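Local coordinates for monosaccharide ABC transporter substrate-binding protein, CUT2 family (Bradyrhizobium sp., PDB 4YHS) that probably binds a sugar or related small solute in the periplasm and hands it to an ABC importer of the CUT2 family, at residues P58-P66 with C112-G123; I245-E256 with V271-V282. All coordinates share one frame; numbering follows the deposited sequence.

Both contacts are buried pairings of neighbouring parallel strands, yet they belong to different sheets on opposite sides of the chain's centre, their centres about 36 Å apart. This fits the two alpha/beta lobes of a periplasmic binding protein. Contact 1 joins strands 60-65 and 119-122, both flanked by further strands, and adds a covalent link, the C62-C112 disulfide, from strand to helix. Contact 2 joins strand 247-250 to the outermost strand of its four-stranded sheet, 272-275, and also brings in the starts of two helices. Its polar side-chain chemistry lies at its ends, with a salt bridge at one and a glutamate-threonine-water cluster at the other.

Contact 1 (P58-P66 with C112-G123); sequences PWKLCVSFP and CVASGTDAVIIG
Strands 60-65 and 119-122 form a buried parallel ladder in the interior of a sheet, and a disulfide ties strand 60-65 to helix 102-115. The ladder runs through C62 N to A119 O (2.9 Å), I121 N to C62 O (2.8 Å), S64 N to I121 O and G123 N to S64 O. At its start D118 grips both backbone polar atoms of K60. Its OD2 accepts from K60 N at 2.8 Å, on the anti side of the carboxylate, while D118 N gives to K60 O at 2.9 Å. That carboxylate also meets the edge of the W59 ring, OD2 lying 3.6 Å from CE3 with the two planes 86° apart; the indole NE1 itself bonds to E315.

The order 90-95, 60-65, 119-122, 144-147 is Rossmann-like, and helix 102-115 makes the beta-alpha-beta crossover that passes strand 60-65. C62 faces this helix: its SG, anti to the backbone N (chi1 169°), reaches C112 SG at 2.0 Å, and the bridge twists by -93° about S-S. S64, also on that face, offers its OG to NE2 of Q105, in the same helix. Branched and aliphatic residues suit the other face, where L61 CD2 touches A119 CB (3.9 Å), L61 CD1 meets I121 CD1 (4.2 Å), and V63 packs against V80 of helix 71-87.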
loop_
_atom_site.group_PDB
_atom_site.type_symbol
_atom_site.label_atom_id
_atom_site.label_comp_id
_atom_site.label_asym_id
_atom_site.label_seq_id
_atom_site.Cartn_x
_atom_site.Cartn_y
_atom_site.Cartn_z
ATOM N N PRO A 58 -28.511 -7.075 1.447
ATOM C CA PRO A 58 -27.432 -7.440 0.525
ATOM C C PRO A 58 -27.120 -6.307 -0.451
ATOM O O PRO A 58 -27.380 -6.399 -1.663
ATOM C CB PRO A 58 -27.981 -8.687 -0.191
ATOM C CG PRO A 58 -29.340 -8.964 0.412
ATOM C CD PRO A 58 -29.783 -7.721 1.078
ATOM N N TRP A 59 -26.535 -5.237 0.082
ATOM C CA TRP A 59 -26.131 -4.105 -0.743
ATOM C C TRP A 59 -25.326 -4.576 -1.952
ATOM O O TRP A 59 -24.540 -5.512 -1.856
ATOM C CB TRP A 59 -25.305 -3.113 0.072
ATOM C CG TRP A 59 -26.030 -2.581 1.274
ATOM C CD1 TRP A 59 -25.816 -2.908 2.584
ATOM C CD2 TRP A 59 -27.093 -1.637 1.261
ATOM N NE1 TRP A 59 -26.684 -2.220 3.394
ATOM C CE2 TRP A 59 -27.491 -1.439 2.605
ATOM C CE3 TRP A 59 -27.761 -0.954 0.246
ATOM C CZ2 TRP A 59 -28.501 -0.567 2.954
ATOM C CZ3 TRP A 59 -28.774 -0.083 0.595
ATOM C CH2 TRP A 59 -29.138 0.102 1.940
ATOM N N LYS A 60 -25.566 -3.952 -3.098
ATOM C CA LYS A 60 -24.732 -4.165 -4.279
ATOM C C LYS A 60 -23.587 -3.161 -4.363
ATOM O O LYS A 60 -23.821 -1.955 -4.386
ATOM C CB LYS A 60 -25.569 -4.053 -5.548
ATOM C CG LYS A 60 -26.525 -5.222 -5.784
ATOM C CD LYS A 60 -27.156 -5.176 -7.203
ATOM C CE LYS A 60 -26.139 -5.250 -8.363
ATOM N NZ LYS A 60 -25.823 -6.647 -8.801
ATOM N N LEU A 61 -22.356 -3.667 -4.434
ATOM C CA LEU A 61 -21.170 -2.819 -4.473
ATOM C C LEU A 61 -20.441 -3.039 -5.776
ATOM O O LEU A 61 -20.002 -4.156 -6.055
ATOM C CB LEU A 61 -20.198 -3.128 -3.327
ATOM C CG LEU A 61 -20.760 -3.079 -1.899
ATOM C CD1 LEU A 61 -19.665 -3.356 -0.895
ATOM C CD2 LEU A 61 -21.444 -1.755 -1.615
ATOM N N CYS A 62 -20.315 -1.985 -6.570
ATOM C CA CYS A 62 -19.484 -2.051 -7.776
ATOM C C CYS A 62 -18.065 -1.717 -7.358
ATOM O O CYS A 62 -17.845 -0.691 -6.696
ATOM C CB CYS A 62 -19.988 -1.093 -8.860
ATOM S SG CYS A 62 -18.830 -0.915 -10.227
ATOM N N VAL A 63 -17.103 -2.580 -7.707
ATOM C CA VAL A 63 -15.706 -2.348 -7.346
ATOM C C VAL A 63 -14.900 -2.282 -8.642
ATOM O O VAL A 63 -14.887 -3.236 -9.413
ATOM C CB VAL A 63 -15.141 -3.443 -6.408
ATOM C CG1 VAL A 63 -13.728 -3.044 -5.926
ATOM C CG2 VAL A 63 -16.068 -3.628 -5.223
ATOM N N SER A 64 -14.221 -1.153 -8.850
ATOM C CA SER A 64 -13.434 -0.890 -10.067
ATOM C C SER A 64 -11.937 -0.811 -9.759
ATOM O O SER A 64 -11.488 0.048 -8.983
ATOM C CB SER A 64 -13.929 0.410 -10.714
ATOM O OG SER A 64 -13.071 0.873 -11.743
ATOM N N PHE A 65 -11.189 -1.759 -10.320
ATOM C CA PHE A 65 -9.752 -1.889 -10.103
ATOM C C PHE A 65 -9.003 -1.401 -11.326
ATOM O O PHE A 65 -9.528 -1.471 -12.447
ATOM C CB PHE A 65 -9.373 -3.344 -9.857
ATOM C CG PHE A 65 -9.396 -3.779 -8.401
ATOM C CD1 PHE A 65 -10.148 -3.136 -7.460
ATOM C CD2 PHE A 65 -8.626 -4.878 -8.006
ATOM C CE1 PHE A 65 -10.128 -3.588 -6.111
ATOM C CE2 PHE A 65 -8.609 -5.324 -6.713
ATOM C CZ PHE A 65 -9.339 -4.699 -5.764
ATOM N N PRO A 66 -7.777 -0.901 -11.132
ATOM C CA PRO A 66 -6.947 -0.508 -12.279
ATOM C C PRO A 66 -6.534 -1.701 -13.148
ATOM O O PRO A 66 -6.385 -1.561 -14.372
ATOM C CB PRO A 66 -5.725 0.133 -11.616
ATOM C CG PRO A 66 -5.657 -0.503 -10.260
ATOM C CD PRO A 66 -7.079 -0.729 -9.851
ATOM N N CYS A 112 -21.350 -0.094 -14.744
ATOM C CA CYS A 112 -21.810 -0.819 -13.545
ATOM C C CYS A 112 -22.884 0.045 -12.884
ATOM O O CYS A 112 -23.840 -0.485 -12.311
ATOM C CB CYS A 112 -20.666 -1.195 -12.580
ATOM S SG CYS A 112 -19.963 0.098 -11.575
ATOM N N VAL A 113 -22.774 1.363 -13.020
ATOM C CA VAL A 113 -23.806 2.252 -12.477
ATOM C C VAL A 113 -25.106 2.167 -13.294
ATOM O O VAL A 113 -26.212 2.157 -12.735
ATOM C CB VAL A 113 -23.334 3.706 -12.429
ATOM C CG1 VAL A 113 -24.500 4.622 -11.981
ATOM C CG2 VAL A 113 -22.146 3.815 -11.480
ATOM N N ALA A 114 -24.983 2.127 -14.618
ATOM C CA ALA A 114 -26.163 2.032 -15.479
ATOM C C ALA A 114 -26.888 0.700 -15.265
ATOM O O ALA A 114 -28.110 0.626 -15.312
ATOM C CB ALA A 114 -25.774 2.194 -16.934
ATOM N N SER A 115 -26.126 -0.345 -14.981
ATOM C CA SER A 115 -26.718 -1.660 -14.762
ATOM C C SER A 115 -27.467 -1.729 -13.439
ATOM O O SER A 115 -28.397 -2.524 -13.280
ATOM C CB SER A 115 -25.638 -2.740 -14.810
ATOM O OG SER A 115 -25.242 -2.965 -16.150
ATOM N N GLY A 116 -27.064 -0.872 -12.503
ATOM C CA GLY A 116 -27.694 -0.785 -11.202
ATOM C C GLY A 116 -26.747 -1.219 -10.118
ATOM O O GLY A 116 -26.285 -2.364 -10.097
ATOM N N THR A 117 -26.448 -0.287 -9.212
ATOM C CA THR A 117 -25.607 -0.566 -8.065
ATOM C C THR A 117 -25.923 0.408 -6.920
ATOM O O THR A 117 -26.534 1.461 -7.146
ATOM C CB THR A 117 -24.129 -0.469 -8.435
ATOM O OG1 THR A 117 -23.344 -1.046 -7.407
ATOM C CG2 THR A 117 -23.710 0.975 -8.637
ATOM N N ASP A 118 -25.522 0.054 -5.706
ATOM C CA ASP A 118 -25.753 0.906 -4.543
ATOM C C ASP A 118 -24.594 1.824 -4.180
ATOM O O ASP A 118 -24.828 2.947 -3.738
ATOM C CB ASP A 118 -26.121 0.034 -3.343
ATOM C CG ASP A 118 -27.382 -0.754 -3.578
ATOM O OD1 ASP A 118 -28.331 -0.199 -4.172
ATOM O OD2 ASP A 118 -27.447 -1.922 -3.160
ATOM N N ALA A 119 -23.361 1.348 -4.362
ATOM C CA ALA A 119 -22.151 2.138 -4.112
ATOM C C ALA A 119 -21.053 1.700 -5.075
ATOM O O ALA A 119 -21.092 0.584 -5.588
ATOM C CB ALA A 119 -21.677 1.981 -2.656
ATOM N N VAL A 120 -20.101 2.606 -5.308
ATOM C CA VAL A 120 -18.947 2.343 -6.152
ATOM C C VAL A 120 -17.642 2.531 -5.354
ATOM O O VAL A 120 -17.411 3.584 -4.779
ATOM C CB VAL A 120 -18.949 3.260 -7.404
ATOM C CG1 VAL A 120 -17.724 2.979 -8.252
ATOM C CG2 VAL A 120 -20.224 3.034 -8.234
ATOM N N ILE A 121 -16.798 1.503 -5.338
ATOM C CA ILE A 121 -15.486 1.540 -4.710
ATOM C C ILE A 121 -14.462 1.563 -5.838
ATOM O O ILE A 121 -14.499 0.718 -6.695
ATOM C CB ILE A 121 -15.311 0.311 -3.775
ATOM C CG1 ILE A 121 -16.330 0.396 -2.635
ATOM C CG2 ILE A 121 -13.912 0.217 -3.210
ATOM C CD1 ILE A 121 -16.433 -0.906 -1.840
ATOM N N ILE A 122 -13.580 2.556 -5.847
ATOM C CA ILE A 122 -12.670 2.782 -6.978
ATOM C C ILE A 122 -11.200 2.809 -6.568
ATOM O O ILE A 122 -10.809 3.584 -5.702
ATOM C CB ILE A 122 -12.958 4.129 -7.670
ATOM C CG1 ILE A 122 -14.390 4.224 -8.161
ATOM C CG2 ILE A 122 -12.033 4.349 -8.875
ATOM C CD1 ILE A 122 -14.720 5.580 -8.767
ATOM N N GLY A 123 -10.395 1.985 -7.239
ATOM C CA GLY A 123 -8.953 2.116 -7.234
ATOM C C GLY A 123 -8.575 2.835 -8.514
ATOM O O GLY A 123 -8.501 2.227 -9.582
#

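Contact 2 (I245-E256 with V271-V282); sequences IRYVAGTAVTAE and VDLLAFYMTPGV
Y247 with D272, V248 with L273 and A249 with L274 pair in parallel across a beta-alpha-beta unit, strand 247-250, helix 252-264, strand 272-275, at the edge of the four-stranded sheet. The D272 side chain closes the start of this pairing. Its CB lies against the Y247 ring, 3.6 Å from CD1, and the two side chains run alongside each other. With CG anti to its own carbonyl carbon (chi1 -77°), the carboxylate continues toward R246, and CG comes near NH1. At the tip OD2 takes the salt bridge: R246 NH1 donates at 2.7 Å, with OD2 in the guanidinium plane but the donor 24° out of the carboxylate plane, and NH2 adds a weak bond. Arginine suits the place by its length and by having two N-H groups that both reach OD2. Its CG lies over the rim of one Y247 face, and the chain, turned at chi2, carries the guanidinium on to D272, with Y247 OH over its face. The phenol OH bonds to H179.

Farther along, helix 252-264 packs on the second strand through A255 CB against A275 CB, while A252 meets the loop and helix start beyond it. Alanine fits there: CB makes a CH-pi contact over one face of the Y277 ring, 3.9 Å from its centroid, and is also pressed by T279 CG2 and V282 CG2, each 3.5 Å away, closer than usual for carbons. Y277 also comes within about 3 Å of a bound bis-tris, probably from the crystallisation liquor, a position consistent with the ligand cleft.

T279 is the N-cap of helix 280-287: its OG1 accepts from V282 N (3.0 Å) and donates to E256 OE1, which it meets from above the carboxylate plane. A water finishes the cluster, accepting from G281 N at 2.8 Å and donating to E256 OE1 at 3.3 Å.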
loop_
_atom_site.group_PDB
_atom_site.type_symbol
_atom_site.label_atom_id
_atom_site.label_comp_id
_atom_site.label_asym_id
_atom_site.label_seq_id
_atom_site.Cartn_x
_atom_site.Cartn_y
_atom_site.Cartn_z
ATOM N N ILE A 245 29.305 0.003 2.149
ATOM C CA ILE A 245 27.871 0.217 2.342
ATOM C C ILE A 245 27.400 -0.788 3.375
ATOM O O ILE A 245 27.814 -1.943 3.319
ATOM C CB ILE A 245 27.060 0.035 1.047
ATOM C CG1 ILE A 245 27.224 1.236 0.130
ATOM C CG2 ILE A 245 25.570 -0.069 1.342
ATOM C CD1 ILE A 245 26.626 1.011 -1.255
ATOM N N ARG A 246 26.570 -0.350 4.321
ATOM C CA ARG A 246 26.033 -1.252 5.356
ATOM C C ARG A 246 24.601 -1.716 5.024
ATOM O O ARG A 246 24.216 -2.845 5.331
ATOM C CB ARG A 246 26.073 -0.543 6.712
ATOM C CG ARG A 246 25.531 -1.363 7.862
ATOM C CD ARG A 246 26.361 -2.623 8.095
ATOM N NE ARG A 246 25.777 -3.415 9.174
ATOM C CZ ARG A 246 24.784 -4.282 9.016
ATOM N NH1 ARG A 246 24.254 -4.501 7.812
ATOM N NH2 ARG A 246 24.321 -4.935 10.073
ATOM N N TYR A 247 23.818 -0.839 4.399
ATOM C CA TYR A 247 22.444 -1.172 4.003
ATOM C C TYR A 247 22.158 -0.786 2.576
ATOM O O TYR A 247 22.612 0.254 2.111
ATOM C CB TYR A 247 21.400 -0.469 4.868
ATOM C CG TYR A 247 21.487 -0.798 6.321
ATOM C CD1 TYR A 247 20.971 -1.977 6.808
ATOM C CD2 TYR A 247 22.102 0.076 7.202
ATOM C CE1 TYR A 247 21.047 -2.287 8.141
ATOM C CE2 TYR A 247 22.196 -0.224 8.557
ATOM C CZ TYR A 247 21.646 -1.417 9.011
ATOM O OH TYR A 247 21.709 -1.764 10.333
ATOM N N VAL A 248 21.377 -1.635 1.914
ATOM C CA VAL A 248 20.808 -1.354 0.611
ATOM C C VAL A 248 19.302 -1.274 0.813
ATOM O O VAL A 248 18.668 -2.261 1.198
ATOM C CB VAL A 248 21.173 -2.437 -0.408
ATOM C CG1 VAL A 248 20.293 -2.365 -1.668
ATOM C CG2 VAL A 248 22.646 -2.327 -0.748
ATOM N N ALA A 249 18.750 -0.087 0.631
ATOM C CA ALA A 249 17.326 0.116 0.843
ATOM C C ALA A 249 16.716 0.758 -0.373
ATOM O O ALA A 249 17.334 1.608 -1.018
ATOM C CB ALA A 249 17.063 0.980 2.055
ATOM N N GLY A 250 15.473 0.385 -0.661
ATOM C CA GLY A 250 14.790 1.013 -1.781
ATOM C C GLY A 250 13.527 0.264 -2.153
ATOM O O GLY A 250 12.845 -0.257 -1.276
ATOM N N THR A 251 13.186 0.217 -3.438
ATOM C CA THR A 251 11.948 -0.447 -3.807
ATOM C C THR A 251 12.025 -1.940 -3.490
ATOM O O THR A 251 13.113 -2.532 -3.327
ATOM C CB THR A 251 11.600 -0.301 -5.294
ATOM O OG1 THR A 251 12.469 -1.127 -6.065
ATOM C CG2 THR A 251 11.718 1.173 -5.769
ATOM N N ALA A 252 10.857 -2.563 -3.436
ATOM C CA ALA A 252 10.801 -4.013 -3.245
ATOM C C ALA A 252 11.544 -4.718 -4.361
ATOM O O ALA A 252 12.227 -5.716 -4.136
ATOM C CB ALA A 252 9.341 -4.485 -3.181
ATOM N N VAL A 253 11.420 -4.203 -5.579
ATOM C CA VAL A 253 12.150 -4.759 -6.713
ATOM C C VAL A 253 13.666 -4.755 -6.442
ATOM O O VAL A 253 14.392 -5.712 -6.757
ATOM C CB VAL A 253 11.837 -3.969 -8.001
ATOM C CG1 VAL A 253 12.686 -4.468 -9.166
ATOM C CG2 VAL A 253 10.351 -4.103 -8.310
ATOM N N THR A 254 14.139 -3.647 -5.880
ATOM C CA THR A 254 15.547 -3.476 -5.543
ATOM C C THR A 254 16.005 -4.504 -4.498
ATOM O O THR A 254 17.044 -5.175 -4.648
ATOM C CB THR A 254 15.815 -2.071 -4.959
ATOM O OG1 THR A 254 15.193 -1.057 -5.763
ATOM C CG2 THR A 254 17.299 -1.808 -4.908
ATOM N N ALA A 255 15.230 -4.618 -3.430
ATOM C CA ALA A 255 15.573 -5.552 -2.330
ATOM C C ALA A 255 15.543 -6.988 -2.834
ATOM O O ALA A 255 16.438 -7.767 -2.512
ATOM C CB ALA A 255 14.626 -5.394 -1.196
ATOM N N GLU A 256 14.527 -7.342 -3.619
ATOM C CA GLU A 256 14.472 -8.710 -4.143
ATOM C C GLU A 256 15.640 -9.010 -5.064
ATOM O O GLU A 256 16.264 -10.068 -4.948
ATOM C CB GLU A 256 13.161 -8.973 -4.868
ATOM C CG GLU A 256 11.943 -8.850 -3.986
ATOM C CD GLU A 256 10.639 -9.051 -4.766
ATOM O OE1 GLU A 256 9.718 -8.200 -4.664
ATOM O OE2 GLU A 256 10.556 -10.069 -5.475
ATOM N N VAL A 271 25.976 -6.745 4.388
ATOM C CA VAL A 271 25.065 -5.744 3.875
ATOM C C VAL A 271 23.664 -6.271 4.081
ATOM O O VAL A 271 23.361 -7.385 3.648
ATOM C CB VAL A 271 25.332 -5.464 2.387
ATOM C CG1 VAL A 271 24.309 -4.448 1.827
ATOM C CG2 VAL A 271 26.791 -5.021 2.152
ATOM N N ASP A 272 22.823 -5.497 4.773
ATOM C CA ASP A 272 21.419 -5.835 4.925
ATOM C C ASP A 272 20.510 -5.095 3.961
ATOM O O ASP A 272 20.794 -3.961 3.536
ATOM C CB ASP A 272 20.975 -5.567 6.357
ATOM C CG ASP A 272 21.453 -6.634 7.303
ATOM O OD1 ASP A 272 20.955 -7.753 7.186
ATOM O OD2 ASP A 272 22.338 -6.359 8.133
ATOM N N LEU A 273 19.419 -5.765 3.606
ATOM C CA LEU A 273 18.496 -5.259 2.590
ATOM C C LEU A 273 17.186 -4.807 3.204
ATOM O O LEU A 273 16.641 -5.473 4.088
ATOM C CB LEU A 273 18.253 -6.325 1.536
ATOM C CG LEU A 273 19.520 -6.980 0.996
ATOM C CD1 LEU A 273 19.177 -8.111 0.041
ATOM C CD2 LEU A 273 20.383 -5.937 0.275
ATOM N N LEU A 274 16.664 -3.684 2.717
ATOM C CA LEU A 274 15.348 -3.238 3.147
ATOM C C LEU A 274 14.575 -2.748 1.949
ATOM O O LEU A 274 15.172 -2.264 0.977
ATOM C CB LEU A 274 15.460 -2.131 4.207
ATOM C CG LEU A 274 16.005 -2.430 5.605
ATOM C CD1 LEU A 274 17.517 -2.275 5.668
ATOM C CD2 LEU A 274 15.339 -1.493 6.585
ATOM N N ALA A 275 13.248 -2.908 2.003
ATOM C CA ALA A 275 12.353 -2.318 1.019
ATOM C C ALA A 275 11.448 -1.315 1.745
ATOM O O ALA A 275 11.249 -1.442 2.964
ATOM C CB ALA A 275 11.518 -3.401 0.309
ATOM N N PHE A 276 10.911 -0.319 1.031
ATOM C CA PHE A 276 9.952 0.592 1.670
ATOM C C PHE A 276 8.503 0.247 1.311
ATOM O O PHE A 276 7.583 1.021 1.605
ATOM C CB PHE A 276 10.247 2.081 1.362
ATOM C CG PHE A 276 10.139 2.481 -0.087
ATOM C CD1 PHE A 276 8.937 2.938 -0.618
ATOM C CD2 PHE A 276 11.268 2.492 -0.891
ATOM C CE1 PHE A 276 8.848 3.358 -1.957
ATOM C CE2 PHE A 276 11.193 2.925 -2.204
ATOM C CZ PHE A 276 9.985 3.350 -2.743
ATOM N N TYR A 277 8.306 -0.960 0.800
ATOM C CA TYR A 277 6.943 -1.482 0.644
ATOM C C TYR A 277 6.974 -3.025 0.522
ATOM O O TYR A 277 8.047 -3.651 0.437
ATOM C CB TYR A 277 6.218 -0.787 -0.549
ATOM C CG TYR A 277 6.757 -1.017 -1.939
ATOM C CD1 TYR A 277 6.290 -2.077 -2.726
ATOM C CD2 TYR A 277 7.690 -0.157 -2.498
ATOM C CE1 TYR A 277 6.760 -2.287 -3.992
ATOM C CE2 TYR A 277 8.186 -0.373 -3.770
ATOM C CZ TYR A 277 7.712 -1.425 -4.520
ATOM O OH TYR A 277 8.204 -1.646 -5.782
HETATM N N MSE A 278 5.792 -3.647 0.583
HETATM C CA MSE A 278 5.690 -5.098 0.757
HETATM C C MSE A 278 5.228 -5.822 -0.499
HETATM O O MSE A 278 4.306 -5.354 -1.178
HETATM C CB MSE A 278 4.707 -5.405 1.897
HETATM C CG MSE A 278 4.537 -6.871 2.206
HETATM SE SE MSE A 278 6.214 -7.697 2.864
HETATM C CE MSE A 278 6.491 -6.637 4.477
ATOM N N THR A 279 5.878 -6.955 -0.778
ATOM C CA THR A 279 5.550 -7.848 -1.910
ATOM C C THR A 279 5.750 -9.274 -1.435
ATOM O O THR A 279 6.417 -9.480 -0.425
ATOM C CB THR A 279 6.443 -7.654 -3.107
ATOM O OG1 THR A 279 7.775 -8.002 -2.737
ATOM C CG2 THR A 279 6.392 -6.217 -3.639
ATOM N N PRO A 280 5.206 -10.262 -2.162
ATOM C CA PRO A 280 5.496 -11.640 -1.745
ATOM C C PRO A 280 7.002 -11.971 -1.736
ATOM O O PRO A 280 7.448 -12.694 -0.835
ATOM C CB PRO A 280 4.728 -12.480 -2.778
ATOM C CG PRO A 280 3.562 -11.616 -3.137
ATOM C CD PRO A 280 4.156 -10.216 -3.193
ATOM N N GLY A 281 7.756 -11.462 -2.701
ATOM C CA GLY A 281 9.189 -11.708 -2.774
ATOM C C GLY A 281 9.922 -11.119 -1.572
ATOM O O GLY A 281 10.804 -11.742 -0.992
ATOM N N VAL A 282 9.539 -9.912 -1.169
ATOM C CA VAL A 282 10.132 -9.309 0.018
ATOM C C VAL A 282 9.759 -10.103 1.286
ATOM O O VAL A 282 10.608 -10.388 2.135
ATOM C CB VAL A 282 9.708 -7.848 0.162
ATOM C CG1 VAL A 282 10.127 -7.257 1.554
ATOM C CG2 VAL A 282 10.307 -7.022 -0.976
HETATM O O HOH W 1 7.240 -10.283 -5.225
#